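PDB 6GKV: coclaurine N-methyltransferase from Coptis japonica, which catalyses the transfer of a methyl group from S-adenosyl-L-methionine to the ring nitrogen of coclaurine and probably of related tetrahydroisoquinolines in alkaloid biosynthesis. Local coordinates for residues 26-31 and 244-249; 33-38 and 233-238. All blocks are in the same frame, centred on the assembly; numbering follows the deposited sequence.

Contact 1: 26-31 and 244-249; sequences QLIRRE and DWFTEY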
loop_
_atom_site.group_PDB
_atom_site.type_symbol
_atom_site.label_atom_id
_atom_site.label_comp_id
_atom_site.label_asym_id
_atom_site.label_seq_id
_atom_site.Cartn_x
_atom_site.Cartn_y
_atom_site.Cartn_z
ATOM N N GLN A 26 -27.703 -13.668 -8.961
ATOM C CA GLN A 26 -27.193 -14.931 -8.454
ATOM C C GLN A 26 -26.001 -15.462 -9.254
ATOM O O GLN A 26 -25.041 -15.944 -8.673
ATOM C CB GLN A 26 -28.304 -15.982 -8.436
ATOM C CG GLN A 26 -27.913 -17.260 -7.741
ATOM C CD GLN A 26 -29.073 -18.216 -7.606
ATOM O OE1 GLN A 26 -28.966 -19.396 -7.933
ATOM N NE2 GLN A 26 -30.197 -17.704 -7.135
ATOM N N LEU A 27 -26.057 -15.383 -10.582
ATOM C CA LEU A 27 -24.979 -15.937 -11.407
ATOM C C LEU A 27 -23.726 -15.069 -11.346
ATOM O O LEU A 27 -22.599 -15.580 -11.423
ATOM C CB LEU A 27 -25.429 -16.099 -12.864
ATOM C CG LEU A 27 -26.470 -17.189 -13.136
ATOM C CD1 LEU A 27 -26.958 -17.149 -14.582
ATOM C CD2 LEU A 27 -25.895 -18.553 -12.808
ATOM N N ILE A 28 -23.938 -13.760 -11.241
ATOM C CA ILE A 28 -22.845 -12.805 -11.139
ATOM C C ILE A 28 -22.096 -13.064 -9.833
ATOM O O ILE A 28 -20.874 -13.211 -9.840
ATOM C CB ILE A 28 -23.360 -11.345 -11.222
ATOM C CG1 ILE A 28 -23.804 -11.044 -12.656
ATOM C CG2 ILE A 28 -22.296 -10.374 -10.803
ATOM C CD1 ILE A 28 -24.290 -9.636 -12.895
ATOM N N ARG A 29 -22.838 -13.176 -8.731
ATOM C CA ARG A 29 -22.247 -13.424 -7.420
ATOM C C ARG A 29 -21.374 -14.660 -7.415
ATOM O O ARG A 29 -20.402 -14.731 -6.657
ATOM C CB ARG A 29 -23.317 -13.587 -6.349
ATOM C CG ARG A 29 -24.103 -12.357 -6.110
ATOM C CD ARG A 29 -24.812 -12.428 -4.817
ATOM N NE ARG A 29 -25.901 -11.475 -4.833
ATOM C CZ ARG A 29 -27.175 -11.823 -4.933
ATOM N NH1 ARG A 29 -27.507 -13.113 -4.994
ATOM N NH2 ARG A 29 -28.116 -10.882 -4.958
ATOM N N ARG A 30 -21.729 -15.636 -8.246
ATOM C CA ARG A 30 -20.993 -16.894 -8.287
ATOM C C ARG A 30 -19.633 -16.672 -8.914
ATOM O O ARG A 30 -18.654 -17.299 -8.512
ATOM C CB ARG A 30 -21.747 -17.961 -9.078
ATOM C CG ARG A 30 -23.024 -18.431 -8.450
ATOM C CD ARG A 30 -23.555 -19.633 -9.246
ATOM N NE ARG A 30 -24.894 -20.022 -8.798
ATOM C CZ ARG A 30 -25.780 -20.681 -9.528
ATOM N NH1 ARG A 30 -25.492 -21.051 -10.774
ATOM N NH2 ARG A 30 -26.964 -20.969 -9.009
ATOM N N GLU A 31 -19.585 -15.797 -9.918
ATOM C CA GLU A 31 -18.322 -15.468 -10.585
ATOM C C GLU A 31 -17.465 -14.595 -9.678
ATOM O O GLU A 31 -16.267 -14.833 -9.536
ATOM C CB GLU A 31 -18.564 -14.770 -11.933
ATOM C CG GLU A 31 -19.099 -15.682 -13.005
ATOM C CD GLU A 31 -18.296 -16.967 -13.135
ATOM O OE1 GLU A 31 -17.066 -16.883 -13.352
ATOM O OE2 GLU A 31 -18.897 -18.057 -13.018
ATOM N N ASP A 244 -15.723 -18.391 -16.995
ATOM C CA ASP A 244 -15.896 -16.986 -16.607
ATOM C C ASP A 244 -16.541 -16.205 -17.747
ATOM O O ASP A 244 -15.863 -15.786 -18.689
ATOM C CB ASP A 244 -14.546 -16.364 -16.228
ATOM C CG ASP A 244 -14.644 -14.888 -15.793
ATOM O OD1 ASP A 244 -15.758 -14.318 -15.721
ATOM O OD2 ASP A 244 -13.573 -14.295 -15.508
ATOM N N TRP A 245 -17.851 -16.015 -17.645
ATOM C CA TRP A 245 -18.605 -15.242 -18.623
ATOM C C TRP A 245 -18.715 -13.776 -18.198
ATOM O O TRP A 245 -18.976 -12.905 -19.024
ATOM C CB TRP A 245 -20.010 -15.844 -18.816
ATOM C CG TRP A 245 -20.785 -15.825 -17.578
ATOM C CD1 TRP A 245 -20.810 -16.797 -16.615
ATOM C CD2 TRP A 245 -21.612 -14.771 -17.102
ATOM N NE1 TRP A 245 -21.617 -16.410 -15.564
ATOM C CE2 TRP A 245 -22.134 -15.144 -15.841
ATOM C CE3 TRP A 245 -21.986 -13.513 -17.618
ATOM C CZ2 TRP A 245 -22.989 -14.353 -15.080
ATOM C CZ3 TRP A 245 -22.857 -12.702 -16.864
ATOM C CH2 TRP A 245 -23.334 -13.122 -15.605
ATOM N N PHE A 246 -18.491 -13.502 -16.914
ATOM C CA PHE A 246 -18.751 -12.176 -16.336
ATOM C C PHE A 246 -17.687 -11.128 -16.700
ATOM O O PHE A 246 -17.987 -9.930 -16.883
ATOM C CB PHE A 246 -18.864 -12.301 -14.799
ATOM C CG PHE A 246 -19.023 -10.970 -14.074
ATOM C CD1 PHE A 246 -20.243 -10.309 -14.058
ATOM C CD2 PHE A 246 -17.963 -10.407 -13.389
ATOM C CE1 PHE A 246 -20.393 -9.100 -13.401
ATOM C CE2 PHE A 246 -18.107 -9.200 -12.749
ATOM C CZ PHE A 246 -19.326 -8.552 -12.750
ATOM N N THR A 247 -16.438 -11.563 -16.795
ATOM C CA THR A 247 -15.353 -10.601 -16.947
ATOM C C THR A 247 -15.478 -9.815 -18.251
ATOM O O THR A 247 -15.215 -8.615 -18.276
ATOM C CB THR A 247 -13.977 -11.292 -16.874
ATOM O OG1 THR A 247 -13.862 -11.973 -15.615
ATOM C CG2 THR A 247 -12.868 -10.270 -16.967
ATOM N N GLU A 248 -15.918 -10.469 -19.328
ATOM C CA GLU A 248 -16.089 -9.762 -20.605
ATOM C C GLU A 248 -17.531 -9.413 -20.964
ATOM O O GLU A 248 -17.785 -8.872 -22.030
ATOM C CB GLU A 248 -15.474 -10.576 -21.734
ATOM C CG GLU A 248 -13.980 -10.405 -21.832
ATOM C CD GLU A 248 -13.327 -11.457 -22.690
ATOM O OE1 GLU A 248 -14.060 -12.292 -23.257
ATOM O OE2 GLU A 248 -12.081 -11.459 -22.785
ATOM N N TYR A 249 -18.466 -9.733 -20.075
ATOM C CA TYR A 249 -19.883 -9.398 -20.238
ATOM C C TYR A 249 -20.105 -7.923 -20.593
ATOM O O TYR A 249 -20.872 -7.627 -21.485
ATOM C CB TYR A 249 -20.609 -9.753 -18.940
ATOM C CG TYR A 249 -22.110 -9.525 -18.776
ATOM C CD1 TYR A 249 -23.046 -9.803 -19.797
ATOM C CD2 TYR A 249 -22.605 -9.145 -17.532
ATOM C CE1 TYR A 249 -24.435 -9.635 -19.565
ATOM C CE2 TYR A 249 -23.958 -8.981 -17.294
ATOM C CZ TYR A 249 -24.874 -9.229 -18.294
ATOM O OH TYR A 249 -26.209 -9.045 -17.970
HETATM O O HOH W 1 -22.128 -17.767 -12.702
#

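Contact 2: 33-38 and 233-238; sequences ARRLQW and FAYHYE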
loop_
_atom_site.group_PDB
_atom_site.type_symbol
_atom_site.label_atom_id
_atom_site.label_comp_id
_atom_site.label_asym_id
_atom_site.label_seq_id
_atom_site.Cartn_x
_atom_site.Cartn_y
_atom_site.Cartn_z
ATOM N N ALA A 33 -17.534 -14.425 -6.362
ATOM C CA ALA A 33 -16.999 -15.382 -5.398
ATOM C C ALA A 33 -15.740 -16.035 -5.936
ATOM O O ALA A 33 -14.728 -16.101 -5.256
ATOM C CB ALA A 33 -18.040 -16.443 -5.070
ATOM N N ARG A 34 -15.801 -16.490 -7.181
ATOM C CA ARG A 34 -14.666 -17.177 -7.778
ATOM C C ARG A 34 -13.475 -16.253 -8.061
ATOM O O ARG A 34 -12.337 -16.726 -8.106
ATOM C CB ARG A 34 -15.080 -17.860 -9.073
ATOM C CG ARG A 34 -15.997 -19.080 -8.924
ATOM C CD ARG A 34 -16.374 -19.631 -10.316
ATOM N NE ARG A 34 -15.205 -20.168 -11.008
ATOM C CZ ARG A 34 -14.797 -19.807 -12.223
ATOM N NH1 ARG A 34 -15.460 -18.897 -12.929
ATOM N NH2 ARG A 34 -13.710 -20.370 -12.732
ATOM N N ARG A 35 -13.727 -14.961 -8.286
ATOM C CA ARG A 35 -12.636 -14.016 -8.529
ATOM C C ARG A 35 -11.929 -13.724 -7.202
ATOM O O ARG A 35 -10.696 -13.696 -7.135
ATOM C CB ARG A 35 -13.138 -12.714 -9.167
ATOM C CG ARG A 35 -12.001 -11.721 -9.498
ATOM C CD ARG A 35 -11.818 -11.649 -10.990
ATOM N NE ARG A 35 -10.487 -12.042 -11.407
ATOM C CZ ARG A 35 -10.162 -12.322 -12.661
ATOM N NH1 ARG A 35 -8.916 -12.676 -12.958
ATOM N NH2 ARG A 35 -11.084 -12.250 -13.607
ATOM N N LEU A 36 -12.710 -13.535 -6.141
ATOM C CA LEU A 36 -12.144 -13.409 -4.802
ATOM C C LEU A 36 -11.230 -14.591 -4.475
ATOM O O LEU A 36 -10.160 -14.436 -3.879
ATOM C CB LEU A 36 -13.251 -13.303 -3.760
ATOM C CG LEU A 36 -14.049 -12.000 -3.799
ATOM C CD1 LEU A 36 -14.891 -11.897 -2.541
ATOM C CD2 LEU A 36 -13.136 -10.796 -3.940
ATOM N N GLN A 37 -11.649 -15.773 -4.889
ATOM C CA GLN A 37 -10.931 -16.994 -4.552
ATOM C C GLN A 37 -9.619 -17.046 -5.317
ATOM O O GLN A 37 -8.602 -17.510 -4.813
ATOM C CB GLN A 37 -11.798 -18.216 -4.866
ATOM C CG GLN A 37 -11.141 -19.558 -4.636
ATOM C CD GLN A 37 -11.061 -19.921 -3.175
ATOM O OE1 GLN A 37 -12.042 -19.794 -2.435
ATOM N NE2 GLN A 37 -9.888 -20.381 -2.743
ATOM N N TRP A 38 -9.663 -16.556 -6.548
ATOM C CA TRP A 38 -8.510 -16.511 -7.427
ATOM C C TRP A 38 -7.602 -15.352 -7.023
ATOM O O TRP A 38 -6.379 -15.428 -7.148
ATOM C CB TRP A 38 -8.992 -16.377 -8.877
ATOM C CG TRP A 38 -7.971 -15.950 -9.877
ATOM C CD1 TRP A 38 -7.289 -16.755 -10.743
ATOM C CD2 TRP A 38 -7.532 -14.605 -10.144
ATOM N NE1 TRP A 38 -6.441 -16.000 -11.521
ATOM C CE2 TRP A 38 -6.573 -14.678 -11.176
ATOM C CE3 TRP A 38 -7.833 -13.348 -9.584
ATOM C CZ2 TRP A 38 -5.918 -13.542 -11.672
ATOM C CZ3 TRP A 38 -7.185 -12.225 -10.076
ATOM C CH2 TRP A 38 -6.233 -12.328 -11.100
ATOM N N PHE A 233 -6.122 -7.055 -3.934
ATOM C CA PHE A 233 -5.394 -7.511 -5.110
ATOM C C PHE A 233 -5.680 -6.658 -6.340
ATOM O O PHE A 233 -6.536 -5.773 -6.325
ATOM C CB PHE A 233 -5.653 -9.011 -5.395
ATOM C CG PHE A 233 -7.115 -9.418 -5.495
ATOM C CD1 PHE A 233 -7.826 -9.251 -6.675
ATOM C CD2 PHE A 233 -7.747 -10.067 -4.434
ATOM C CE1 PHE A 233 -9.153 -9.658 -6.778
ATOM C CE2 PHE A 233 -9.079 -10.483 -4.537
ATOM C CZ PHE A 233 -9.777 -10.269 -5.708
ATOM N N ALA A 234 -4.907 -6.880 -7.389
ATOM C CA ALA A 234 -5.062 -6.099 -8.604
ATOM C C ALA A 234 -5.055 -7.056 -9.780
ATOM O O ALA A 234 -4.480 -8.149 -9.683
ATOM C CB ALA A 234 -3.950 -5.055 -8.731
ATOM N N TYR A 235 -5.697 -6.671 -10.884
ATOM C CA TYR A 235 -5.721 -7.569 -12.044
ATOM C C TYR A 235 -6.230 -6.959 -13.339
ATOM O O TYR A 235 -7.132 -6.102 -13.353
ATOM C CB TYR A 235 -6.549 -8.825 -11.728
ATOM C CG TYR A 235 -7.984 -8.592 -11.273
ATOM C CD1 TYR A 235 -8.266 -8.075 -10.014
ATOM C CD2 TYR A 235 -9.056 -8.940 -12.087
ATOM C CE1 TYR A 235 -9.579 -7.882 -9.586
ATOM C CE2 TYR A 235 -10.363 -8.750 -11.675
ATOM C CZ TYR A 235 -10.617 -8.227 -10.414
ATOM O OH TYR A 235 -11.908 -8.041 -9.994
ATOM N N HIS A 236 -5.607 -7.394 -14.432
ATOM C CA HIS A 236 -6.153 -7.189 -15.777
ATOM C C HIS A 236 -7.572 -7.759 -15.803
ATOM O O HIS A 236 -7.795 -8.861 -15.279
ATOM C CB HIS A 236 -5.314 -7.895 -16.849
ATOM C CG HIS A 236 -3.975 -7.278 -17.118
ATOM N ND1 HIS A 236 -3.820 -6.129 -17.872
ATOM C CD2 HIS A 236 -2.721 -7.692 -16.808
ATOM C CE1 HIS A 236 -2.535 -5.844 -17.981
ATOM N NE2 HIS A 236 -1.843 -6.778 -17.344
ATOM N N TYR A 237 -8.537 -7.045 -16.385
ATOM C CA TYR A 237 -9.879 -7.640 -16.482
ATOM C C TYR A 237 -9.892 -8.599 -17.675
ATOM O O TYR A 237 -10.373 -8.261 -18.747
ATOM C CB TYR A 237 -10.997 -6.558 -16.543
ATOM C CG TYR A 237 -12.179 -7.000 -15.687
ATOM C CD1 TYR A 237 -11.916 -7.711 -14.532
ATOM C CD2 TYR A 237 -13.524 -6.684 -15.976
ATOM C CE1 TYR A 237 -12.892 -8.172 -13.726
ATOM C CE2 TYR A 237 -14.558 -7.136 -15.100
ATOM C CZ TYR A 237 -14.214 -7.886 -13.988
ATOM O OH TYR A 237 -15.118 -8.401 -13.078
ATOM N N GLU A 238 -9.295 -9.779 -17.457
ATOM C CA GLU A 238 -9.274 -10.909 -18.401
ATOM C C GLU A 238 -9.906 -12.131 -17.732
ATOM O O GLU A 238 -9.746 -12.311 -16.540
ATOM C CB GLU A 238 -7.846 -11.274 -18.832
ATOM C CG GLU A 238 -6.953 -10.117 -19.246
ATOM C CD GLU A 238 -5.467 -10.497 -19.306
ATOM O OE1 GLU A 238 -5.099 -11.583 -18.803
ATOM O OE2 GLU A 238 -4.667 -9.700 -19.855
#

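Contact 1: 26-31 and 244-249
An Asx motif shapes the loop between strands 235-236 and 257-258 where it packs on helix 21-39: Asp244 OD1 accepts from Thr247 N at 3.0 Å, the donor standing out of the carboxylate plane. That turn presents Trp245 and Phe246 to Leu27, Ile28 and Glu31 of the helix. Trp245 CG lies between the backbone N and the carbonyl carbon (chi1 61°), and the far rim of the indole reaches the helix; its CZ2 meets Leu27 CB at 3.7 Å and its CH2 meets Ile28 CG1 at 3.6 Å. Branched Ile28 serves two rings, since CG2 reaches Phe246 CE1 at 3.5 Å. Over one face of the indole sits Phe246 CB. An alanine in place of Trp245 would probably open a gap beside Leu27 and Ile28 and deprive a water of its indole donor. Glu31 lays its methylene CG 3.7 Å from Trp245 NE1; the bend at chi2 then turns the carboxylate, whose OE1 forms a salt bridge with Arg34 that probably eases the nearness of Asp244. The water lies at the indole edge, accepting from Trp245 NE1 at 3.2 Å and donating to Leu27 O at 2.6 Å and Glu31 OE2 at 3.3 Å.

Contact 2: 33-38 and 233-238
The carbonyl oxygen of Glu238 accepts a hydrogen bond from Arg35 NH2 at 3.2 Å, with an N-H...O angle of 158°. The oxygen lies close to the guanidinium plane, whereas the donor is tilted from the carbonyl plane. The bond ties helix 21-39 to the segment that carries strand 235-236, whose antiparallel partner is strand 257-258.

Arginine suits this place because it offers both a flat cation and a long aliphatic stem. With CG anti to the backbone N and bends at chi2 and chi3, the chain leaves the helix and lays its guanidinium nearly parallel to the Tyr235 ring, the planes 19° apart. Tyr235 CD2 lies over one face of the guanidinium, and Arg35 NE comes within 3.3 Å of Tyr235 CE2. Trp38, one helical turn on, holds its six-membered ring edge toward the face of Tyr235 in an offset edge-to-face pair, centroids 5.6 Å apart and planes at 68°; its CH2 also touches Tyr235 CB at 3.6 Å. Arg35 NH1 in turn stands 3.2 Å above the plane of the Trp38 ring, toward its rim. The Tyr235 hydroxyl is hydrogen-bonded to Trp342 of strand 342-350.

Next to Arg35 in the helix, Leu36 CD2 meets the edge of the Phe233 ring at CZ, 3.8 Å away, an apolar touch suited to a leucine whose CB points away from the segment but whose CD2 reaches back to the ring. Phe233 also stacks on His230 and meets Tyr40 edge-to-face. A guanidinium with Tyr235 over one face and Trp38 at its edge, with one fairly straight bond to a neutral carbonyl and a weak, long ion pair to Asp244, probably has its positive charge spread over several modest interactions.

Both contacts set helix 21-39 against strand 235-236 and the loop that follows it, with contact 2 nested inside the loop closed by contact 1. Their centres are 11 Å apart, and they meet where Phe246 CE2 lies 3.1 Å from Tyr237 OH. Contact 1 is buried, packing aliphatic side chains on rings around one water, with no direct hydrogen bond between the two segments; the Asx motif's bonds lie within the loop. Contact 2 is only partly buried, Trp38 and Glu238 being exposed, and there a cation among aromatic rings and a direct bond to a carbonyl join the elements. Phe246 and Tyr237 have side chains about 7 and 5 Å from the bound N-methylheliamine, so the shared seam probably lies just behind its pocket.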